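Local coordinates for thermotoga maritima TmcAL (Thermotoga maritima, PDB 5Y0T), which belongs to the HIGH nucleotidyl transferase family of the HUP clan and binds adenosine-5'-rp-alpha-thio-triphosphate in a pocket, at residues F269-F283 / R309-K323. Numbering follows the deposited sequence.
Sequences FEKIHGFSEGLEKRF and RIRRLALFSVFEVNK
Lys323 and His273 carry the backbone bonding between the two segments. His273 N donates to Val321 O at 3.0 Å, and Lys323 N donates to Lys271 O. Together they make a single beta bridge between Ile272 and Asn322. The extended side chain of Lys323 runs back along 270-275. Its NZ donates to Glu270 O at 2.8 Å and weakly to Phe275 O. A water joins His273 ND1 to Lys323 O.

The salt bridge lies at the other end. With CG anti to the backbone N (chi1 180°) and a straight chain beyond, Arg309 carries its guanidinium out to the 274-278 loop, where NH1 and NH2 both grip Glu277 OE2. Arg309 NH2 is the closer, 3.0 Å from Glu277 OE2. The oxygen lies in the guanidinium plane but is met from above the carboxylate plane.

The Phe283 ring is a knob among Ile310, Leu313, Ala314 and Ser317, with CZ 3.7 Å from Leu313 CB. Leu279 CD1 meets Leu313 CD1 at 3.6 Å. Leu313 CD1 also lies over a face of Phe275. Ile272 CG2 touches Phe316 CB, and the His273 edge points to the Phe316 face in an offset edge-to-face pair.

Ser317 OG donates to Leu313 O at 2.7 Å, which pays for its burial at the ring edges of Phe269 and Phe275. Apolar side chains thus pack helix 307-318 against the loop and helix 279-289, while the salt bridge and Lys323 bonds probably fix the loop's path. Buried, unpartnered His273 O is a polar cost.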
loop_
_atom_site.group_PDB
_atom_site.type_symbol
_atom_site.label_atom_id
_atom_site.label_comp_id
_atom_site.label_asym_id
_atom_site.label_seq_id
_atom_site.Cartn_x
_atom_site.Cartn_y
_atom_site.Cartn_z
ATOM N N PHE A 269 6.389 -6.503 -9.252
ATOM C CA PHE A 269 7.796 -6.162 -8.994
ATOM C C PHE A 269 8.639 -6.149 -10.274
ATOM O O PHE A 269 9.585 -5.369 -10.387
ATOM C CB PHE A 269 8.419 -7.120 -7.967
ATOM C CG PHE A 269 7.773 -7.050 -6.602
ATOM C CD1 PHE A 269 7.941 -5.933 -5.789
ATOM C CD2 PHE A 269 6.998 -8.103 -6.134
ATOM C CE1 PHE A 269 7.348 -5.862 -4.542
ATOM C CE2 PHE A 269 6.391 -8.038 -4.886
ATOM C CZ PHE A 269 6.565 -6.926 -4.086
ATOM N N GLU A 270 8.286 -6.989 -11.242
ATOM C CA GLU A 270 9.002 -7.018 -12.525
ATOM C C GLU A 270 8.966 -5.666 -13.257
ATOM O O GLU A 270 9.859 -5.351 -14.041
ATOM C CB GLU A 270 8.440 -8.126 -13.431
ATOM C CG GLU A 270 8.839 -9.512 -12.971
ATOM C CD GLU A 270 8.011 -10.630 -13.590
ATOM O OE1 GLU A 270 7.305 -10.384 -14.593
ATOM O OE2 GLU A 270 8.068 -11.761 -13.061
ATOM N N LYS A 271 7.948 -4.861 -12.989
ATOM C CA LYS A 271 7.844 -3.547 -13.621
ATOM C C LYS A 271 8.586 -2.450 -12.861
ATOM O O LYS A 271 8.728 -1.327 -13.359
ATOM C CB LYS A 271 6.384 -3.144 -13.762
ATOM C CG LYS A 271 5.540 -4.101 -14.591
ATOM C CD LYS A 271 4.071 -3.713 -14.469
ATOM C CE LYS A 271 3.135 -4.833 -14.899
ATOM N NZ LYS A 271 1.745 -4.523 -14.444
ATOM N N ILE A 272 9.044 -2.757 -11.651
ATOM C CA ILE A 272 9.663 -1.738 -10.807
ATOM C C ILE A 272 11.159 -1.625 -11.125
ATOM O O ILE A 272 11.834 -2.631 -11.350
ATOM C CB ILE A 272 9.444 -2.049 -9.308
ATOM C CG1 ILE A 272 7.942 -2.036 -8.974
ATOM C CG2 ILE A 272 10.200 -1.061 -8.417
ATOM C CD1 ILE A 272 7.244 -0.670 -9.211
ATOM N N HIS A 273 11.661 -0.393 -11.178
ATOM C CA HIS A 273 13.052 -0.170 -11.536
ATOM C C HIS A 273 13.985 -0.853 -10.555
ATOM O O HIS A 273 13.773 -0.780 -9.345
ATOM C CB HIS A 273 13.392 1.320 -11.585
ATOM C CG HIS A 273 14.842 1.577 -11.859
ATOM N ND1 HIS A 273 15.396 1.415 -13.111
ATOM C CD2 HIS A 273 15.862 1.910 -11.036
ATOM C CE1 HIS A 273 16.692 1.664 -13.052
ATOM N NE2 HIS A 273 16.999 1.976 -11.805
ATOM N N GLY A 274 15.017 -1.504 -11.083
ATOM C CA GLY A 274 16.038 -2.115 -10.252
ATOM C C GLY A 274 15.834 -3.593 -9.965
ATOM O O GLY A 274 16.700 -4.233 -9.385
ATOM N N PHE A 275 14.689 -4.143 -10.352
ATOM C CA PHE A 275 14.462 -5.569 -10.151
ATOM C C PHE A 275 15.110 -6.406 -11.248
ATOM O O PHE A 275 14.877 -6.195 -12.434
ATOM C CB PHE A 275 12.965 -5.877 -10.049
ATOM C CG PHE A 275 12.435 -5.708 -8.663
ATOM C CD1 PHE A 275 12.445 -6.770 -7.769
ATOM C CD2 PHE A 275 11.982 -4.477 -8.229
ATOM C CE1 PHE A 275 11.990 -6.607 -6.478
ATOM C CE2 PHE A 275 11.526 -4.305 -6.942
ATOM C CZ PHE A 275 11.527 -5.361 -6.064
ATOM N N SER A 276 15.948 -7.339 -10.814
ATOM C CA SER A 276 16.600 -8.313 -11.671
ATOM C C SER A 276 17.198 -9.367 -10.754
ATOM O O SER A 276 16.978 -9.326 -9.541
ATOM C CB SER A 276 17.686 -7.670 -12.535
ATOM O OG SER A 276 18.768 -7.227 -11.734
ATOM N N GLU A 277 17.959 -10.295 -11.334
ATOM C CA GLU A 277 18.680 -11.319 -10.581
ATOM C C GLU A 277 17.812 -12.083 -9.589
ATOM O O GLU A 277 18.272 -12.416 -8.496
ATOM C CB GLU A 277 19.854 -10.698 -9.826
ATOM C CG GLU A 277 20.898 -10.038 -10.701
ATOM C CD GLU A 277 22.070 -9.524 -9.889
ATOM O OE1 GLU A 277 22.805 -10.353 -9.304
ATOM O OE2 GLU A 277 22.249 -8.290 -9.828
ATOM N N GLY A 278 16.569 -12.357 -9.971
ATOM C CA GLY A 278 15.657 -13.108 -9.127
ATOM C C GLY A 278 15.085 -12.355 -7.931
ATOM O O GLY A 278 14.490 -12.969 -7.048
ATOM N N LEU A 279 15.239 -11.030 -7.899
ATOM C CA LEU A 279 14.781 -10.244 -6.755
ATOM C C LEU A 279 13.261 -10.170 -6.653
ATOM O O LEU A 279 12.726 -9.953 -5.562
ATOM C CB LEU A 279 15.362 -8.827 -6.808
ATOM C CG LEU A 279 16.781 -8.747 -6.242
ATOM C CD1 LEU A 279 17.522 -7.515 -6.742
ATOM C CD2 LEU A 279 16.734 -8.754 -4.719
ATOM N N GLU A 280 12.565 -10.331 -7.776
ATOM C CA GLU A 280 11.107 -10.277 -7.749
ATOM C C GLU A 280 10.593 -11.410 -6.880
ATOM O O GLU A 280 9.759 -11.190 -5.987
ATOM C CB GLU A 280 10.504 -10.362 -9.155
ATOM C CG GLU A 280 10.904 -9.224 -10.085
ATOM C CD GLU A 280 12.147 -9.549 -10.907
ATOM O OE1 GLU A 280 12.904 -10.459 -10.511
ATOM O OE2 GLU A 280 12.366 -8.902 -11.950
ATOM N N LYS A 281 11.116 -12.609 -7.121
ATOM C CA LYS A 281 10.702 -13.792 -6.363
ATOM C C LYS A 281 11.092 -13.667 -4.899
ATOM O O LYS A 281 10.333 -14.054 -4.018
ATOM C CB LYS A 281 11.301 -15.078 -6.961
ATOM C CG LYS A 281 10.839 -16.359 -6.269
ATOM C CD LYS A 281 11.335 -17.610 -7.000
ATOM C CE LYS A 281 10.757 -18.888 -6.395
ATOM N NZ LYS A 281 11.264 -20.115 -7.101
ATOM N N ARG A 282 12.266 -13.102 -4.633
ATOM C CA ARG A 282 12.713 -12.933 -3.254
ATOM C C ARG A 282 11.808 -11.951 -2.497
ATOM O O ARG A 282 11.442 -12.201 -1.344
ATOM C CB ARG A 282 14.183 -12.474 -3.216
ATOM C CG ARG A 282 15.150 -13.527 -3.797
ATOM C CD ARG A 282 16.602 -13.089 -3.699
ATOM N NE ARG A 282 17.094 -13.181 -2.331
ATOM C CZ ARG A 282 17.680 -14.257 -1.821
ATOM N NH1 ARG A 282 17.859 -15.338 -2.577
ATOM N NH2 ARG A 282 18.093 -14.251 -0.560
ATOM N N PHE A 283 11.443 -10.842 -3.134
ATOM C CA PHE A 283 10.506 -9.906 -2.506
ATOM C C PHE A 283 9.171 -10.605 -2.246
ATOM O O PHE A 283 8.608 -10.492 -1.167
ATOM C CB PHE A 283 10.274 -8.656 -3.372
ATOM C CG PHE A 283 11.065 -7.448 -2.936
ATOM C CD1 PHE A 283 12.451 -7.483 -2.922
ATOM C CD2 PHE A 283 10.423 -6.268 -2.554
ATOM C CE1 PHE A 283 13.193 -6.371 -2.537
ATOM C CE2 PHE A 283 11.157 -5.147 -2.166
ATOM C CZ PHE A 283 12.540 -5.196 -2.150
ATOM N N ARG A 309 20.695 -1.655 -1.394
ATOM C CA ARG A 309 20.036 -2.000 -2.644
ATOM C C ARG A 309 18.630 -2.526 -2.350
ATOM O O ARG A 309 17.672 -2.119 -3.000
ATOM C CB ARG A 309 20.845 -3.029 -3.433
ATOM C CG ARG A 309 20.206 -3.443 -4.750
ATOM C CD ARG A 309 21.144 -4.352 -5.541
ATOM N NE ARG A 309 20.524 -4.899 -6.746
ATOM C CZ ARG A 309 21.071 -5.845 -7.505
ATOM N NH1 ARG A 309 22.258 -6.357 -7.192
ATOM N NH2 ARG A 309 20.431 -6.282 -8.579
ATOM N N ILE A 310 18.509 -3.418 -1.367
ATOM C CA ILE A 310 17.186 -3.952 -1.027
ATOM C C ILE A 310 16.248 -2.860 -0.502
ATOM O O ILE A 310 15.082 -2.796 -0.898
ATOM C CB ILE A 310 17.260 -5.082 0.020
ATOM C CG1 ILE A 310 18.237 -6.174 -0.421
ATOM C CG2 ILE A 310 15.874 -5.685 0.237
ATOM C CD1 ILE A 310 18.019 -6.625 -1.846
ATOM N N ARG A 311 16.750 -2.006 0.391
ATOM C CA ARG A 311 15.944 -0.902 0.918
ATOM C C ARG A 311 15.510 0.071 -0.184
ATOM O O ARG A 311 14.386 0.567 -0.155
ATOM C CB ARG A 311 16.705 -0.137 2.017
ATOM C CG ARG A 311 16.886 -0.912 3.336
ATOM C CD ARG A 311 17.544 -0.028 4.408
ATOM N NE ARG A 311 18.866 0.453 4.007
ATOM C CZ ARG A 311 20.006 0.158 4.631
ATOM N NH1 ARG A 311 20.013 -0.620 5.708
ATOM N NH2 ARG A 311 21.146 0.650 4.176
ATOM N N ARG A 312 16.397 0.362 -1.135
ATOM C CA ARG A 312 16.022 1.211 -2.275
ATOM C C ARG A 312 14.890 0.546 -3.058
ATOM O O ARG A 312 13.917 1.200 -3.417
ATOM C CB ARG A 312 17.209 1.484 -3.214
ATOM C CG ARG A 312 18.149 2.608 -2.774
ATOM C CD ARG A 312 19.224 2.941 -3.849
ATOM N NE ARG A 312 20.183 1.867 -4.043
ATOM C CZ ARG A 312 21.346 1.792 -3.415
ATOM N NH1 ARG A 312 21.687 2.733 -2.544
ATOM N NH2 ARG A 312 22.162 0.778 -3.652
ATOM N N LEU A 313 15.014 -0.756 -3.316
ATOM C CA LEU A 313 13.964 -1.461 -4.058
ATOM C C LEU A 313 12.609 -1.433 -3.338
ATOM O O LEU A 313 11.562 -1.408 -3.985
ATOM C CB LEU A 313 14.376 -2.907 -4.327
ATOM C CG LEU A 313 15.446 -3.113 -5.402
ATOM C CD1 LEU A 313 15.810 -4.593 -5.529
ATOM C CD2 LEU A 313 14.980 -2.565 -6.734
ATOM N N ALA A 314 12.623 -1.460 -2.009
ATOM C CA ALA A 314 11.379 -1.340 -1.246
ATOM C C ALA A 314 10.727 0.035 -1.446
ATOM O O ALA A 314 9.518 0.130 -1.558
ATOM C CB ALA A 314 11.624 -1.590 0.229
ATOM N N LEU A 315 11.527 1.098 -1.503
ATOM C CA LEU A 315 10.976 2.437 -1.736
ATOM C C LEU A 315 10.454 2.565 -3.161
ATOM O O LEU A 315 9.369 3.096 -3.382
ATOM C CB LEU A 315 12.023 3.525 -1.469
ATOM C CG LEU A 315 12.480 3.693 -0.021
ATOM C CD1 LEU A 315 13.364 4.938 0.104
ATOM C CD2 LEU A 315 11.285 3.798 0.897
ATOM N N PHE A 316 11.217 2.052 -4.121
ATOM C CA PHE A 316 10.763 2.047 -5.514
ATOM C C PHE A 316 9.453 1.283 -5.661
ATOM O O PHE A 316 8.567 1.682 -6.426
ATOM C CB PHE A 316 11.806 1.432 -6.440
ATOM C CG PHE A 316 13.053 2.256 -6.586
ATOM C CD1 PHE A 316 13.032 3.617 -6.321
ATOM C CD2 PHE A 316 14.249 1.665 -6.992
ATOM C CE1 PHE A 316 14.186 4.382 -6.466
ATOM C CE2 PHE A 316 15.408 2.420 -7.130
ATOM C CZ PHE A 316 15.377 3.780 -6.867
ATOM N N SER A 317 9.324 0.185 -4.926
ATOM C CA SER A 317 8.090 -0.591 -4.989
ATOM C C SER A 317 6.897 0.158 -4.392
ATOM O O SER A 317 5.829 0.236 -4.998
ATOM C CB SER A 317 8.269 -1.934 -4.277
ATOM O OG SER A 317 9.305 -2.677 -4.881
ATOM N N VAL A 318 7.064 0.710 -3.198
ATOM C CA VAL A 318 5.928 1.349 -2.545
ATOM C C VAL A 318 5.501 2.618 -3.295
ATOM O O VAL A 318 4.323 2.974 -3.301
ATOM C CB VAL A 318 6.243 1.659 -1.068
ATOM C CG1 VAL A 318 7.098 2.922 -0.936
ATOM C CG2 VAL A 318 4.967 1.801 -0.277
ATOM N N PHE A 319 6.443 3.277 -3.961
ATOM C CA PHE A 319 6.145 4.496 -4.707
ATOM C C PHE A 319 5.863 4.198 -6.176
ATOM O O PHE A 319 5.652 5.116 -6.973
ATOM C CB PHE A 319 7.300 5.496 -4.565
ATOM C CG PHE A 319 7.429 6.065 -3.175
ATOM C CD1 PHE A 319 6.292 6.416 -2.459
ATOM C CD2 PHE A 319 8.678 6.232 -2.584
ATOM C CE1 PHE A 319 6.379 6.935 -1.170
ATOM C CE2 PHE A 319 8.789 6.749 -1.295
ATOM C CZ PHE A 319 7.636 7.104 -0.584
ATOM N N GLU A 320 5.867 2.909 -6.518
ATOM C CA GLU A 320 5.598 2.443 -7.886
ATOM C C GLU A 320 6.492 3.138 -8.893
ATOM O O GLU A 320 6.042 3.679 -9.905
ATOM C CB GLU A 320 4.126 2.650 -8.252
ATOM C CG GLU A 320 3.184 1.832 -7.392
ATOM C CD GLU A 320 1.742 1.921 -7.848
ATOM O OE1 GLU A 320 1.281 3.049 -8.143
ATOM O OE2 GLU A 320 1.075 0.861 -7.905
ATOM N N VAL A 321 7.780 3.106 -8.622
ATOM C CA VAL A 321 8.712 3.804 -9.480
ATOM C C VAL A 321 9.117 2.804 -10.558
ATOM O O VAL A 321 9.963 1.938 -10.334
ATOM C CB VAL A 321 9.918 4.300 -8.634
ATOM C CG1 VAL A 321 10.968 4.989 -9.481
ATOM C CG2 VAL A 321 9.417 5.233 -7.516
ATOM N N ASN A 322 8.553 2.951 -11.754
ATOM C CA ASN A 322 8.663 1.862 -12.710
ATOM C C ASN A 322 9.864 2.048 -13.627
ATOM O O ASN A 322 10.496 3.108 -13.625
ATOM C CB ASN A 322 7.369 1.719 -13.528
ATOM C CG ASN A 322 7.025 2.970 -14.317
ATOM O OD1 ASN A 322 7.644 3.262 -15.342
ATOM N ND2 ASN A 322 6.022 3.707 -13.854
ATOM N N LYS A 323 10.136 1.037 -14.445
ATOM C CA LYS A 323 11.371 0.985 -15.223
ATOM C C LYS A 323 11.415 2.045 -16.316
ATOM O O LYS A 323 12.460 2.663 -16.548
ATOM C CB LYS A 323 11.561 -0.412 -15.819
ATOM C CG LYS A 323 11.861 -1.467 -14.751
ATOM C CD LYS A 323 12.071 -2.878 -15.336
ATOM C CE LYS A 323 12.773 -3.791 -14.320
ATOM N NZ LYS A 323 12.601 -5.250 -14.610
HETATM O O HOH W 1 14.898 1.481 -15.693
#